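Local structure of dITP/XTP pyrophosphatase (Mycobacteroides abscessus, 6WWD) at residues D[73-78]-D[103-108]. The protein probably hydrolyses non-canonical purine nucleoside triphosphates such as XTP, dITP and ITP to monophosphates and diphosphate, clearing them from the nucleotide pool. Residues are numbered along the deposited sequence; the frame is centred on the assembly and turned at random.
Sequences SGLAVD and ALLLAQ
The backbone N of L75, whose side chain meets L105, is hydrogen-bonded to S88 OG, and backbone bonds with G85 and M83 tie L75 and V77 to segment 83-85 of the same chain. The contact itself is made by methyl groups. L105 extends from helix 98-108 with CG anti to its backbone N (chi1 -177°) toward two residues on one face of strand 67-77. Its CD2 meets L75 CD2 at 3.5 Å, the two leucine side chains slanting across one another, and also reaches V77 CG2, which L105 CD1 approaches to 4.2 Å. Within the strand, L75 CD2 and V77 CG2 are themselves 4.1 Å apart, so the two residues offer adjoining methyls to L105. Between these segments, L105 alone on the helix side meets the C-terminal end of strand 67-77. L75 also touches Y157, a predicted substrate-binding residue, and on the helix Q108 NE2 and O bond to W91 O and R90 NE of the second subunit, so the contact lies between the probable nucleotide site and the dimer interface. With no hydrogen bond or charge across it and only 98 Å² buried, the pairing depends on close packing of buried methyls.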
# COMPACT_ATOMS: atom_id res chain seq x y z
N SER D 73 -7.32 -17.21 2.46
CA SER D 73 -7.80 -16.64 3.71
C SER D 73 -6.63 -16.47 4.66
O SER D 73 -5.58 -17.11 4.51
CB SER D 73 -8.88 -17.51 4.37
OG SER D 73 -9.92 -17.74 3.45
N GLY D 74 -6.82 -15.60 5.65
CA GLY D 74 -5.80 -15.44 6.67
C GLY D 74 -6.06 -14.20 7.52
O GLY D 74 -7.19 -13.72 7.60
N LEU D 75 -4.99 -13.73 8.18
CA LEU D 75 -5.07 -12.64 9.13
C LEU D 75 -4.24 -11.46 8.64
O LEU D 75 -3.10 -11.63 8.22
CB LEU D 75 -4.60 -13.11 10.51
CG LEU D 75 -4.61 -12.13 11.68
CD1 LEU D 75 -6.05 -11.76 12.06
CD2 LEU D 75 -3.91 -12.81 12.85
N ALA D 76 -4.80 -10.26 8.73
CA ALA D 76 -4.12 -9.03 8.34
C ALA D 76 -4.03 -8.13 9.56
O ALA D 76 -5.06 -7.74 10.12
CB ALA D 76 -4.87 -8.30 7.21
N VAL D 77 -2.81 -7.78 9.96
CA VAL D 77 -2.56 -6.99 11.17
C VAL D 77 -1.97 -5.65 10.73
O VAL D 77 -0.92 -5.61 10.08
CB VAL D 77 -1.62 -7.71 12.15
CG1 VAL D 77 -1.39 -6.88 13.39
CG2 VAL D 77 -2.15 -9.11 12.49
N ASP D 78 -2.64 -4.55 11.10
CA ASP D 78 -2.19 -3.22 10.72
C ASP D 78 -0.72 -3.00 11.08
O ASP D 78 0.09 -2.55 10.25
CB ASP D 78 -3.06 -2.15 11.39
CG ASP D 78 -4.53 -2.26 11.00
OD1 ASP D 78 -4.92 -3.26 10.36
OD2 ASP D 78 -5.30 -1.34 11.33
N ALA D 103 1.64 -17.57 19.24
CA ALA D 103 2.62 -17.06 20.20
C ALA D 103 3.58 -16.07 19.54
O ALA D 103 3.94 -15.06 20.15
CB ALA D 103 3.39 -18.23 20.83
N LEU D 104 4.02 -16.34 18.31
CA LEU D 104 4.89 -15.39 17.63
C LEU D 104 4.18 -14.05 17.42
O LEU D 104 4.76 -12.99 17.66
CB LEU D 104 5.36 -15.97 16.29
CG LEU D 104 6.14 -15.00 15.37
CD1 LEU D 104 7.43 -14.46 16.05
CD2 LEU D 104 6.43 -15.64 14.00
N LEU D 105 2.94 -14.09 16.95
CA LEU D 105 2.22 -12.84 16.69
C LEU D 105 2.10 -12.01 17.97
O LEU D 105 2.38 -10.80 17.96
CB LEU D 105 0.84 -13.15 16.12
CG LEU D 105 0.02 -11.92 15.75
CD1 LEU D 105 0.80 -11.07 14.80
CD2 LEU D 105 -1.27 -12.34 15.10
N LEU D 106 1.68 -12.64 19.07
CA LEU D 106 1.59 -11.93 20.35
C LEU D 106 2.93 -11.33 20.75
O LEU D 106 2.99 -10.18 21.20
CB LEU D 106 1.12 -12.85 21.47
CG LEU D 106 -0.34 -13.30 21.50
CD1 LEU D 106 -0.59 -14.11 22.77
CD2 LEU D 106 -1.23 -12.07 21.44
N ALA D 107 4.00 -12.13 20.64
CA ALA D 107 5.32 -11.64 21.05
C ALA D 107 5.76 -10.49 20.16
O ALA D 107 6.37 -9.53 20.65
CB ALA D 107 6.34 -12.78 21.01
N GLN D 108 5.49 -10.58 18.86
CA GLN D 108 5.86 -9.49 17.95
C GLN D 108 5.17 -8.20 18.35
O GLN D 108 5.77 -7.12 18.29
CB GLN D 108 5.53 -9.86 16.50
CG GLN D 108 6.46 -10.91 15.86
CD GLN D 108 6.04 -11.28 14.45
OE1 GLN D 108 4.86 -11.40 14.16
NE2 GLN D 108 7.01 -11.46 13.57